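Local coordinates for protein alpha-fucosidase (Bifidobacterium bifidum, PDB 2EAB) that acts as a 1,2-alpha-L-fucosidase, probably releasing alpha-1,2-linked L-fucose from glycans by hydrolysis, this chain being the catalytic part of a much longer protein, at residues Asp556-Gly561 / Cys610-Trp615; His548-Ser553 / Gly572-Thr577; Leu338-His343 / Leu371-Tyr376. All blocks are in the same frame, centred on the assembly; numbering follows the deposited sequence.

Contact 1 (Asp556-Gly561 / Cys610-Trp615)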
ATOM      1  N   ASP A 556     -15.520 -13.637 -29.519  1.00 12.40           N
ATOM      2  CA  ASP A 556     -16.319 -12.482 -29.895  1.00 12.25           C
ATOM      3  C   ASP A 556     -16.407 -11.513 -28.723  1.00 11.42           C
ATOM      4  O   ASP A 556     -17.267 -11.652 -27.854  1.00 11.68           O
ATOM      5  CB  ASP A 556     -17.718 -12.936 -30.339  1.00 12.96           C
ATOM      6  CG  ASP A 556     -18.533 -11.816 -30.975  1.00 15.06           C
ATOM      7  OD1 ASP A 556     -18.083 -10.650 -30.991  1.00 17.47           O
ATOM      8  OD2 ASP A 556     -19.640 -12.116 -31.473  1.00 18.44           O
ATOM      9  N   ARG A 557     -15.505 -10.535 -28.703  1.00 10.51           N
ATOM     10  CA  ARG A 557     -15.409  -9.583 -27.596  1.00  9.84           C
ATOM     11  C   ARG A 557     -14.448  -8.470 -27.962  1.00  9.59           C
ATOM     12  O   ARG A 557     -13.633  -8.623 -28.870  1.00  9.91           O
ATOM     13  CB  ARG A 557     -14.917 -10.272 -26.308  1.00  9.89           C
ATOM     14  CG  ARG A 557     -13.674 -11.150 -26.496  1.00  9.69           C
ATOM     15  CD  ARG A 557     -12.985 -11.499 -25.177  1.00  9.81           C
ATOM     16  NE  ARG A 557     -13.857 -12.137 -24.190  1.00  9.12           N
ATOM     17  CZ  ARG A 557     -14.180 -13.428 -24.183  1.00  9.76           C
ATOM     18  NH1 ARG A 557     -13.742 -14.247 -25.139  1.00 10.18           N
ATOM     19  NH2 ARG A 557     -14.967 -13.897 -23.226  1.00 10.19           N
ATOM     20  N   LEU A 558     -14.547  -7.348 -27.256  1.00  8.95           N
ATOM     21  CA  LEU A 558     -13.441  -6.400 -27.213  1.00  8.60           C
ATOM     22  C   LEU A 558     -12.377  -6.949 -26.280  1.00  8.19           C
ATOM     23  O   LEU A 558     -12.700  -7.530 -25.241  1.00  8.26           O
ATOM     24  CB  LEU A 558     -13.885  -5.032 -26.694  1.00  8.77           C
ATOM     25  CG  LEU A 558     -14.825  -4.187 -27.550  1.00  8.81           C
ATOM     26  CD1 LEU A 558     -15.172  -2.906 -26.804  1.00  8.97           C
ATOM     27  CD2 LEU A 558     -14.207  -3.867 -28.909  1.00  9.47           C
ATOM     28  N   THR A 559     -11.114  -6.771 -26.653  1.00  7.88           N
ATOM     29  CA  THR A 559     -10.009  -6.997 -25.729  1.00  8.10           C
ATOM     30  C   THR A 559      -9.116  -5.766 -25.713  1.00  8.20           C
ATOM     31  O   THR A 559      -9.323  -4.816 -26.472  1.00  8.47           O
ATOM     32  CB  THR A 559      -9.135  -8.216 -26.112  1.00  8.00           C
ATOM     33  OG1 THR A 559      -8.470  -7.947 -27.352  1.00  8.95           O
ATOM     34  CG2 THR A 559      -9.954  -9.506 -26.208  1.00  8.46           C
ATOM     35  N   THR A 560      -8.107  -5.804 -24.851  1.00  8.44           N
ATOM     36  CA  THR A 560      -7.138  -4.721 -24.761  1.00  9.07           C
ATOM     37  C   THR A 560      -5.970  -4.892 -25.734  1.00  9.37           C
ATOM     38  O   THR A 560      -4.986  -4.155 -25.656  1.00 10.29           O
ATOM     39  CB  THR A 560      -6.576  -4.610 -23.336  1.00  9.10           C
ATOM     40  OG1 THR A 560      -6.060  -5.886 -22.935  1.00  8.24           O
ATOM     41  CG2 THR A 560      -7.660  -4.190 -22.361  1.00 10.69           C
ATOM     42  N   GLY A 561      -6.070  -5.842 -26.659  1.00  9.63           N
ATOM     43  CA  GLY A 561      -4.985  -6.076 -27.609  1.00  9.94           C
ATOM     44  C   GLY A 561      -3.809  -6.772 -26.955  1.00  9.51           C
ATOM     45  O   GLY A 561      -3.972  -7.493 -25.964  1.00  9.48           O
ATOM     46  N   CYS A 610     -24.926  -1.846 -29.890  1.00 13.36           N
ATOM     47  CA  CYS A 610     -23.617  -2.011 -29.288  1.00 12.94           C
ATOM     48  C   CYS A 610     -22.975  -3.288 -29.805  1.00 12.66           C
ATOM     49  O   CYS A 610     -23.500  -4.386 -29.612  1.00 13.13           O
ATOM     50  CB  CYS A 610     -23.753  -2.036 -27.768  1.00 12.81           C
ATOM     51  SG  CYS A 610     -22.235  -2.354 -26.871  1.00 13.52           S
ATOM     52  N   SER A 611     -21.833  -3.123 -30.467  1.00 12.24           N
ATOM     53  CA  SER A 611     -21.131  -4.217 -31.120  1.00 12.18           C
ATOM     54  C   SER A 611     -19.642  -3.921 -31.118  1.00 11.74           C
ATOM     55  O   SER A 611     -19.240  -2.763 -31.208  1.00 11.33           O
ATOM     56  CB  SER A 611     -21.614  -4.341 -32.567  1.00 12.38           C
ATOM     57  OG  SER A 611     -20.791  -5.223 -33.309  1.00 13.28           O
ATOM     58  N   ALA A 612     -18.829  -4.971 -31.040  1.00 11.24           N
ATOM     59  CA  ALA A 612     -17.380  -4.819 -31.157  1.00 10.95           C
ATOM     60  C   ALA A 612     -16.989  -4.251 -32.521  1.00 11.04           C
ATOM     61  O   ALA A 612     -15.912  -3.671 -32.667  1.00 10.56           O
ATOM     62  CB  ALA A 612     -16.677  -6.140 -30.899  1.00 11.09           C
ATOM     63  N   ASP A 613     -17.875  -4.402 -33.507  1.00 11.23           N
ATOM     64  CA  ASP A 613     -17.685  -3.802 -34.827  1.00 11.49           C
ATOM     65  C   ASP A 613     -17.651  -2.270 -34.778  1.00 11.09           C
ATOM     66  O   ASP A 613     -17.137  -1.633 -35.701  1.00 10.95           O
ATOM     67  CB  ASP A 613     -18.782  -4.259 -35.796  1.00 11.99           C
ATOM     68  CG  ASP A 613     -18.635  -5.711 -36.216  1.00 14.08           C
ATOM     69  OD1 ASP A 613     -17.531  -6.279 -36.082  1.00 16.75           O
ATOM     70  OD2 ASP A 613     -19.633  -6.285 -36.703  1.00 17.47           O
ATOM     71  N   ASN A 614     -18.195  -1.687 -33.708  1.00 10.82           N
ATOM     72  CA  ASN A 614     -18.203  -0.233 -33.527  1.00 10.70           C
ATOM     73  C   ASN A 614     -16.809   0.361 -33.339  1.00 10.24           C
ATOM     74  O   ASN A 614     -16.644   1.577 -33.389  1.00 10.52           O
ATOM     75  CB  ASN A 614     -19.089   0.170 -32.341  1.00 10.70           C
ATOM     76  CG  ASN A 614     -20.546  -0.223 -32.524  1.00 11.50           C
ATOM     77  OD1 ASN A 614     -20.961  -0.676 -33.597  1.00 11.99           O
ATOM     78  ND2 ASN A 614     -21.333  -0.044 -31.470  1.00 11.70           N
ATOM     79  N   TRP A 615     -15.818  -0.502 -33.113  1.00  9.99           N
ATOM     80  CA  TRP A 615     -14.439  -0.068 -32.884  1.00  9.92           C
ATOM     81  C   TRP A 615     -13.569  -0.072 -34.148  1.00 10.33           C
ATOM     82  O   TRP A 615     -12.359   0.148 -34.072  1.00 10.11           O
ATOM     83  CB  TRP A 615     -13.794  -0.876 -31.749  1.00  9.98           C
ATOM     84  CG  TRP A 615     -14.015  -0.227 -30.418  1.00  8.93           C
ATOM     85  CD1 TRP A 615     -13.112   0.523 -29.712  1.00  9.41           C
ATOM     86  CD2 TRP A 615     -15.222  -0.237 -29.645  1.00  8.91           C
ATOM     87  NE1 TRP A 615     -13.682   0.973 -28.548  1.00  9.02           N
ATOM     88  CE2 TRP A 615     -14.975   0.522 -28.478  1.00  8.51           C
ATOM     89  CE3 TRP A 615     -16.486  -0.821 -29.817  1.00  9.14           C
ATOM     90  CZ2 TRP A 615     -15.946   0.713 -27.491  1.00  9.25           C
ATOM     91  CZ3 TRP A 615     -17.454  -0.626 -28.833  1.00  9.57           C
ATOM     92  CH2 TRP A 615     -17.177   0.132 -27.684  1.00  9.58           C
TER
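The indole of Trp-615 takes Leu-558 on one face and has the carbonyl O of Ser-611, from its own segment, lying in plane at its edge, beside CE3 and CZ3. The leucine meets the ring almost squarely: its CD1 stands 3.6 Å from the centroid of the six-membered ring of Trp-615, only 3° off the ring normal, a CH-pi contact over the benzene half of the indole. Leu-558 CD2 hangs over the rim of the indole beside Trp-615 CD2, 3.8 Å away, in the notch between CG and CE3, and also reaches Ala-612 CB at 3.9 Å. Both methyls lie on the same side of the indole, CD1 over the six-membered ring and CD2 past its rim, while the leucine and tryptophan side chains cross at about a right angle. With its CG beside the backbone N and opposite the carbonyl carbon (chi1 -68°), Leu-558 extends from the strand straight into this apolar corner.

The 3-10 turn that presents Ala-612 and Trp-615 on the same side is fixed by an ST turn, Asp-613 N donating to Ser-611 OG at 3.0 Å. Trp-615 NE1 is spent on the carbonyl O of Val-543, which limits rotation of the ring, and its side chain also touches Ala-635 and Leu-638 of helix 632-639. Arg-557, just before the strand, points away, bonded to Ser-554 O through NH1 and salt-bridged to Glu-643 through NH2. The loop is tied to helix 632-639 by the disulfide from Cys-610 to Cys-634. The whole is a buried aliphatic-on-aromatic join between the middle strand of a small antiparallel sheet and a disulfide-anchored loop, within the glycoside hydrolase family 95 catalytic region.

Contact 2 (His548-Ser553 / Gly572-Thr577)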
ATOM      1  N   HIS A 548      -9.729  -3.100 -28.842  1.00  8.06           N
ATOM      2  CA  HIS A 548     -10.035  -3.493 -30.212  1.00  8.24           C
ATOM      3  C   HIS A 548     -10.948  -4.707 -30.216  1.00  8.35           C
ATOM      4  O   HIS A 548     -11.090  -5.383 -29.198  1.00  8.49           O
ATOM      5  CB  HIS A 548      -8.752  -3.697 -31.052  1.00  8.34           C
ATOM      6  CG  HIS A 548      -8.097  -5.040 -30.907  1.00  8.49           C
ATOM      7  ND1 HIS A 548      -7.225  -5.531 -31.856  1.00  9.37           N
ATOM      8  CD2 HIS A 548      -8.164  -5.985 -29.936  1.00  8.15           C
ATOM      9  CE1 HIS A 548      -6.797  -6.725 -31.485  1.00  9.05           C
ATOM     10  NE2 HIS A 548      -7.349  -7.024 -30.322  1.00  8.27           N
ATOM     11  N   LYS A 549     -11.595  -4.955 -31.349  1.00  8.57           N
ATOM     12  CA  LYS A 549     -12.326  -6.199 -31.542  1.00  9.18           C
ATOM     13  C   LYS A 549     -11.303  -7.318 -31.677  1.00  9.23           C
ATOM     14  O   LYS A 549     -10.400  -7.243 -32.518  1.00  9.58           O
ATOM     15  CB  LYS A 549     -13.207  -6.128 -32.789  1.00  9.34           C
ATOM     16  CG  LYS A 549     -13.847  -7.458 -33.156  1.00 10.87           C
ATOM     17  CD  LYS A 549     -14.806  -7.334 -34.325  1.00 12.89           C
ATOM     18  CE  LYS A 549     -15.391  -8.693 -34.708  1.00 14.83           C
ATOM     19  NZ  LYS A 549     -16.107  -9.375 -33.580  1.00 17.53           N
ATOM     20  N   ALA A 550     -11.438  -8.340 -30.839  1.00  9.73           N
ATOM     21  CA  ALA A 550     -10.517  -9.468 -30.845  1.00 10.02           C
ATOM     22  C   ALA A 550     -10.519 -10.203 -32.175  1.00  9.95           C
ATOM     23  O   ALA A 550     -11.534 -10.247 -32.879  1.00  9.85           O
ATOM     24  CB  ALA A 550     -10.863 -10.432 -29.734  1.00 10.52           C
ATOM     25  N   GLY A 551      -9.362 -10.761 -32.509  1.00  9.77           N
ATOM     26  CA  GLY A 551      -9.262 -11.765 -33.554  1.00 10.32           C
ATOM     27  C   GLY A 551      -9.780 -13.101 -33.061  1.00 10.63           C
ATOM     28  O   GLY A 551     -10.217 -13.236 -31.911  1.00 10.65           O
ATOM     29  N   SER A 552      -9.717 -14.100 -33.937  1.00 11.14           N
ATOM     30  CA  SER A 552     -10.345 -15.399 -33.691  1.00 11.79           C
ATOM     31  C   SER A 552      -9.841 -16.131 -32.444  1.00 11.58           C
ATOM     32  O   SER A 552     -10.569 -16.948 -31.877  1.00 12.38           O
ATOM     33  CB  SER A 552     -10.221 -16.301 -34.923  1.00 12.23           C
ATOM     34  OG  SER A 552      -8.866 -16.487 -35.276  1.00 14.15           O
ATOM     35  N   SER A 553      -8.618 -15.841 -32.002  1.00 10.89           N
ATOM     36  CA  SER A 553      -8.062 -16.554 -30.848  1.00 10.65           C
ATOM     37  C   SER A 553      -8.756 -16.212 -29.527  1.00 10.32           C
ATOM     38  O   SER A 553      -8.680 -16.983 -28.572  1.00 10.50           O
ATOM     39  CB  SER A 553      -6.548 -16.341 -30.729  1.00 10.54           C
ATOM     40  OG  SER A 553      -6.239 -15.062 -30.207  1.00 10.58           O
ATOM     41  N   GLY A 572       2.682 -12.159 -25.628  1.00 10.24           N
ATOM     42  CA  GLY A 572       1.704 -11.285 -26.256  1.00 10.16           C
ATOM     43  C   GLY A 572       0.552 -12.059 -26.849  1.00  9.71           C
ATOM     44  O   GLY A 572       0.678 -12.659 -27.915  1.00 10.59           O
ATOM     45  N   THR A 573      -0.569 -12.061 -26.137  1.00  8.92           N
ATOM     46  CA  THR A 573      -1.801 -12.683 -26.616  1.00  8.83           C
ATOM     47  C   THR A 573      -2.837 -11.603 -26.927  1.00  8.30           C
ATOM     48  O   THR A 573      -2.606 -10.413 -26.676  1.00  8.12           O
ATOM     49  CB  THR A 573      -2.376 -13.689 -25.594  1.00  8.95           C
ATOM     50  OG1 THR A 573      -2.781 -12.997 -24.406  1.00  9.05           O
ATOM     51  CG2 THR A 573      -1.342 -14.741 -25.226  1.00  9.52           C
ATOM     52  N   ASP A 574      -3.974 -12.022 -27.479  1.00  8.15           N
ATOM     53  CA  ASP A 574      -5.040 -11.096 -27.828  1.00  7.95           C
ATOM     54  C   ASP A 574      -5.879 -10.808 -26.586  1.00  7.73           C
ATOM     55  O   ASP A 574      -6.918 -11.432 -26.344  1.00  7.75           O
ATOM     56  CB  ASP A 574      -5.880 -11.668 -28.971  1.00  8.40           C
ATOM     57  CG  ASP A 574      -6.764 -10.631 -29.632  1.00  8.72           C
ATOM     58  OD1 ASP A 574      -6.967  -9.535 -29.063  1.00  8.67           O
ATOM     59  OD2 ASP A 574      -7.256 -10.917 -30.744  1.00 10.16           O
ATOM     60  N   GLY A 575      -5.399  -9.858 -25.790  1.00  7.58           N
ATOM     61  CA  GLY A 575      -5.974  -9.584 -24.486  1.00  7.57           C
ATOM     62  C   GLY A 575      -5.750 -10.738 -23.534  1.00  7.24           C
ATOM     63  O   GLY A 575      -5.107 -11.736 -23.874  1.00  7.40           O
ATOM     64  N   ASN A 576      -6.288 -10.597 -22.330  1.00  6.90           N
ATOM     65  CA  ASN A 576      -6.301 -11.662 -21.335  1.00  6.75           C
ATOM     66  C   ASN A 576      -7.233 -11.268 -20.198  1.00  6.58           C
ATOM     67  O   ASN A 576      -7.703 -10.134 -20.130  1.00  6.29           O
ATOM     68  CB  ASN A 576      -4.885 -12.036 -20.840  1.00  6.92           C
ATOM     69  CG  ASN A 576      -4.133 -10.866 -20.220  1.00  6.79           C
ATOM     70  OD1 ASN A 576      -4.725  -9.950 -19.637  1.00  7.51           O
ATOM     71  ND2 ASN A 576      -2.808 -10.906 -20.327  1.00  7.37           N
ATOM     72  N   THR A 577      -7.493 -12.211 -19.306  1.00  6.67           N
ATOM     73  CA  THR A 577      -8.442 -11.996 -18.224  1.00  6.97           C
ATOM     74  C   THR A 577      -7.953 -10.930 -17.245  1.00  6.56           C
ATOM     75  O   THR A 577      -8.751 -10.129 -16.749  1.00  6.92           O
ATOM     76  CB  THR A 577      -8.717 -13.315 -17.516  1.00  6.94           C
ATOM     77  OG1 THR A 577      -9.196 -14.243 -18.495  1.00  7.07           O
ATOM     78  CG2 THR A 577      -9.752 -13.157 -16.400  1.00  7.32           C
TER
HETATM   79  O   HOH W   1      -4.432 -14.794 -28.164  1.00  9.17           O
HETATM   80  O   HOH W   2      -6.708 -13.269 -32.078  1.00 10.62           O
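Strands 548-549 and 572-574 are the two outer strands of a three-stranded antiparallel sheet, and Asp-574 links them with a carboxylate gripped at both oxygens. His-548 NE2 donates to Asp-574 OD1 at 2.8 Å along a nearly straight line (173°). The acceptor lies in the imidazole plane, whereas ring and carboxylate planes are 56° apart. At the other oxygen, Gly-551 N gives a more bent bond to Asp-574 OD2, also 2.8 Å long. Both donors come in on the syn side, somewhat out of the carboxylate plane.

Asp-574 sits at the centre of an inverse gamma turn where the third strand ends, and its CG, placed opposite the backbone N (chi1 -165°), is directed at segment 548-553. From the middle strand Thr-559 OG1 adds a further hydrogen bond to OD1, so the carboxylate joins all three strands. Replacing the aspartate by alanine would remove the acceptor of His-548 NE2, Gly-551 N and Thr-559 OG1, and would probably leave the imidazole freer to turn.

Ser-553 comes alongside the aspartate's stem, its OG 3.6 Å from Asp-574 CB. Water 1 bridges this hydroxyl to the backbone, accepting from Asp-574 N at 2.9 Å, while water 2, 2.6 Å from Ser-553 OG, links that hydroxyl to Asp-574 OD2.

Contact 3 (Leu338-His343 / Leu371-Tyr376)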
ATOM      1  N   LEU A 338      -9.500 -10.718  20.048  1.00 11.69           N
ATOM      2  CA  LEU A 338      -9.630 -12.126  19.709  1.00 11.97           C
ATOM      3  C   LEU A 338      -9.205 -13.026  20.866  1.00 11.97           C
ATOM      4  O   LEU A 338      -9.073 -14.238  20.695  1.00 12.66           O
ATOM      5  CB  LEU A 338      -8.807 -12.454  18.458  1.00 11.96           C
ATOM      6  CG  LEU A 338      -9.142 -11.707  17.167  1.00 11.92           C
ATOM      7  CD1 LEU A 338      -8.232 -12.192  16.052  1.00 12.52           C
ATOM      8  CD2 LEU A 338     -10.613 -11.875  16.785  1.00 13.04           C
ATOM      9  N   GLY A 339      -8.999 -12.426  22.036  1.00 11.88           N
ATOM     10  CA  GLY A 339      -8.560 -13.163  23.222  1.00 11.91           C
ATOM     11  C   GLY A 339      -7.056 -13.145  23.414  1.00 11.72           C
ATOM     12  O   GLY A 339      -6.505 -13.994  24.125  1.00 12.15           O
ATOM     13  N   GLN A 340      -6.395 -12.166  22.799  1.00 11.35           N
ATOM     14  CA  GLN A 340      -4.937 -12.076  22.833  1.00 11.06           C
ATOM     15  C   GLN A 340      -4.374 -11.723  24.200  1.00 11.35           C
ATOM     16  O   GLN A 340      -4.991 -10.987  24.972  1.00 11.74           O
ATOM     17  CB  GLN A 340      -4.435 -11.045  21.815  1.00 10.60           C
ATOM     18  CG  GLN A 340      -4.904  -9.611  22.059  1.00 10.07           C
ATOM     19  CD  GLN A 340      -6.147  -9.248  21.265  1.00 10.09           C
ATOM     20  OE1 GLN A 340      -6.902 -10.119  20.836  1.00 10.37           O
ATOM     21  NE2 GLN A 340      -6.359  -7.952  21.061  1.00  9.61           N
ATOM     22  N   SER A 341      -3.178 -12.242  24.459  1.00 11.60           N
ATOM     23  CA  SER A 341      -2.298 -11.712  25.487  1.00 12.06           C
ATOM     24  C   SER A 341      -1.645 -10.429  24.965  1.00 12.08           C
ATOM     25  O   SER A 341      -1.842 -10.040  23.806  1.00 12.04           O
ATOM     26  CB  SER A 341      -1.232 -12.747  25.865  1.00 12.55           C
ATOM     27  OG  SER A 341      -0.619 -13.315  24.720  1.00 12.94           O
ATOM     28  N   GLY A 342      -0.880  -9.771  25.827  1.00 12.23           N
ATOM     29  CA  GLY A 342      -0.166  -8.551  25.471  1.00 12.58           C
ATOM     30  C   GLY A 342       1.009  -8.363  26.406  1.00 12.86           C
ATOM     31  O   GLY A 342       1.286  -9.231  27.237  1.00 12.94           O
ATOM     32  N   HIS A 343       1.691  -7.226  26.289  1.00 13.12           N
ATOM     33  CA  HIS A 343       2.928  -7.004  27.047  1.00 13.46           C
ATOM     34  C   HIS A 343       2.711  -6.917  28.563  1.00 13.91           C
ATOM     35  O   HIS A 343       3.655  -7.082  29.339  1.00 13.99           O
ATOM     36  CB  HIS A 343       3.683  -5.771  26.530  1.00 13.53           C
ATOM     37  CG  HIS A 343       3.151  -4.470  27.044  1.00 13.32           C
ATOM     38  ND1 HIS A 343       2.138  -3.777  26.416  1.00 13.46           N
ATOM     39  CD2 HIS A 343       3.497  -3.731  28.125  1.00 13.15           C
ATOM     40  CE1 HIS A 343       1.883  -2.669  27.089  1.00 13.26           C
ATOM     41  NE2 HIS A 343       2.695  -2.618  28.131  1.00 13.49           N
ATOM     42  N   LEU A 371       0.077 -12.535  18.411  1.00  8.93           N
ATOM     43  CA  LEU A 371       0.859 -12.295  17.195  1.00  8.93           C
ATOM     44  C   LEU A 371      -0.031 -11.883  16.021  1.00  8.55           C
ATOM     45  O   LEU A 371       0.295 -10.949  15.285  1.00  8.61           O
ATOM     46  CB  LEU A 371       1.730 -13.502  16.824  1.00  9.19           C
ATOM     47  CG  LEU A 371       2.756 -13.222  15.715  1.00  9.70           C
ATOM     48  CD1 LEU A 371       3.741 -12.128  16.117  1.00 11.07           C
ATOM     49  CD2 LEU A 371       3.503 -14.478  15.308  1.00 10.00           C
ATOM     50  N   GLU A 372      -1.165 -12.558  15.864  1.00  8.44           N
ATOM     51  CA  GLU A 372      -2.090 -12.252  14.775  1.00  8.27           C
ATOM     52  C   GLU A 372      -2.637 -10.828  14.875  1.00  8.29           C
ATOM     53  O   GLU A 372      -2.654 -10.088  13.883  1.00  8.59           O
ATOM     54  CB  GLU A 372      -3.213 -13.293  14.728  1.00  8.46           C
ATOM     55  CG  GLU A 372      -2.704 -14.674  14.317  1.00  8.72           C
ATOM     56  CD  GLU A 372      -3.564 -15.832  14.795  1.00  9.08           C
ATOM     57  OE1 GLU A 372      -4.708 -15.610  15.261  1.00 10.05           O
ATOM     58  OE2 GLU A 372      -3.082 -16.983  14.696  1.00  9.43           O
ATOM     59  N   THR A 373      -3.064 -10.427  16.070  1.00  8.14           N
ATOM     60  CA  THR A 373      -3.579  -9.070  16.242  1.00  8.53           C
ATOM     61  C   THR A 373      -2.482  -8.006  16.207  1.00  8.45           C
ATOM     62  O   THR A 373      -2.723  -6.892  15.748  1.00  8.35           O
ATOM     63  CB  THR A 373      -4.463  -8.911  17.503  1.00  8.47           C
ATOM     64  OG1 THR A 373      -3.715  -9.254  18.676  1.00  8.64           O
ATOM     65  CG2 THR A 373      -5.713  -9.779  17.408  1.00  9.21           C
ATOM     66  N   LEU A 374      -1.279  -8.342  16.669  1.00  8.52           N
ATOM     67  CA  LEU A 374      -0.163  -7.405  16.562  1.00  8.75           C
ATOM     68  C   LEU A 374       0.204  -7.124  15.114  1.00  8.22           C
ATOM     69  O   LEU A 374       0.392  -5.968  14.742  1.00  8.06           O
ATOM     70  CB  LEU A 374       1.069  -7.902  17.317  1.00  9.66           C
ATOM     71  CG  LEU A 374       1.139  -7.688  18.829  1.00 11.83           C
ATOM     72  CD1 LEU A 374       2.414  -8.319  19.377  1.00 13.45           C
ATOM     73  CD2 LEU A 374       1.057  -6.209  19.209  1.00 14.19           C
ATOM     74  N   VAL A 375       0.309  -8.175  14.308  1.00  7.71           N
ATOM     75  CA  VAL A 375       0.614  -7.996  12.885  1.00  7.70           C
ATOM     76  C   VAL A 375      -0.489  -7.172  12.209  1.00  7.44           C
ATOM     77  O   VAL A 375      -0.199  -6.254  11.437  1.00  7.46           O
ATOM     78  CB  VAL A 375       0.852  -9.342  12.169  1.00  7.83           C
ATOM     79  CG1 VAL A 375       0.979  -9.142  10.658  1.00  8.38           C
ATOM     80  CG2 VAL A 375       2.104 -10.017  12.733  1.00  8.63           C
ATOM     81  N   TYR A 376      -1.748  -7.482  12.525  1.00  7.17           N
ATOM     82  CA  TYR A 376      -2.878  -6.709  12.024  1.00  7.12           C
ATOM     83  C   TYR A 376      -2.717  -5.218  12.343  1.00  7.23           C
ATOM     84  O   TYR A 376      -2.814  -4.353  11.463  1.00  7.25           O
ATOM     85  CB  TYR A 376      -4.205  -7.228  12.609  1.00  7.39           C
ATOM     86  CG  TYR A 376      -5.344  -6.304  12.259  1.00  7.29           C
ATOM     87  CD1 TYR A 376      -5.945  -6.368  11.006  1.00  6.83           C
ATOM     88  CD2 TYR A 376      -5.765  -5.313  13.145  1.00  8.46           C
ATOM     89  CE1 TYR A 376      -6.967  -5.497  10.660  1.00  7.81           C
ATOM     90  CE2 TYR A 376      -6.780  -4.430  12.803  1.00  8.51           C
ATOM     91  CZ  TYR A 376      -7.371  -4.524  11.560  1.00  7.50           C
ATOM     92  OH  TYR A 376      -8.368  -3.645  11.229  1.00  8.48           O
TER
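Thr-373 packs closely against Leu-338 and Gln-340, whereas the rest of segment 338-343 draws away from the helix. The threonine methyl touches both loop side chains, with CG2 3.7 Å from Leu-338 CD1 and 3.6 Å from Gln-340 OE1. Its hydroxyl lies over the face of the glutamine amide, Thr-373 OG1 being 3.6 Å from Gln-340 CD. No hydrogen bond joins the two; the hydroxyl is instead bonded to the carbonyl O of Arg-369, one turn earlier, and meets the amide by contact alone.

The amide can lie flat across the threonine because Gln-340 is bent at chi2 (-95°) and folds back over its own segment. Leu-338 N donates to Gln-340 OE1 at 2.8 Å, in the carbonyl plane, and NE2 is bound to the carbonyl O of Ile-336. Both ends of the amide are therefore held, which fixes its rotation.

On the looser side, Ser-341, Gly-342 and His-343 are partly exposed and make no contact with segment 371-376; Ser-341 instead meets the earlier part of the same helix through Glu-370. Leu-338, by contrast, is buried and also touches Trp-809. Here the loop following edge strand 335-337, of an antiparallel sheet otherwise built from strands late in the chain, lies on helix 365-386, probably part of the (alpha/alpha)6 barrel of family 95 enzymes.

Contacts 1 and 2 both reach one small antiparallel sheet, segment 610-615 lying against it from outside; their centres are 10 Å apart and their segments alternate along the chain. They are joined directly: Gly-561 O and Gly-575 N are 2.8 Å apart, a probable hydrogen bond, and Leu-558 CD2 packs 3.5 Å from His-548 O. Asp-613 also rests against the chain of Lys-549. Contact 3 stands apart on the opposite side of the chain's centre, its centre 51 Å from that of contact 1 and 48 Å from that of contact 2. None of the three belongs to the calcium site, although helix 365-386, used by contact 3, ends at the calcium ligand Ser-386.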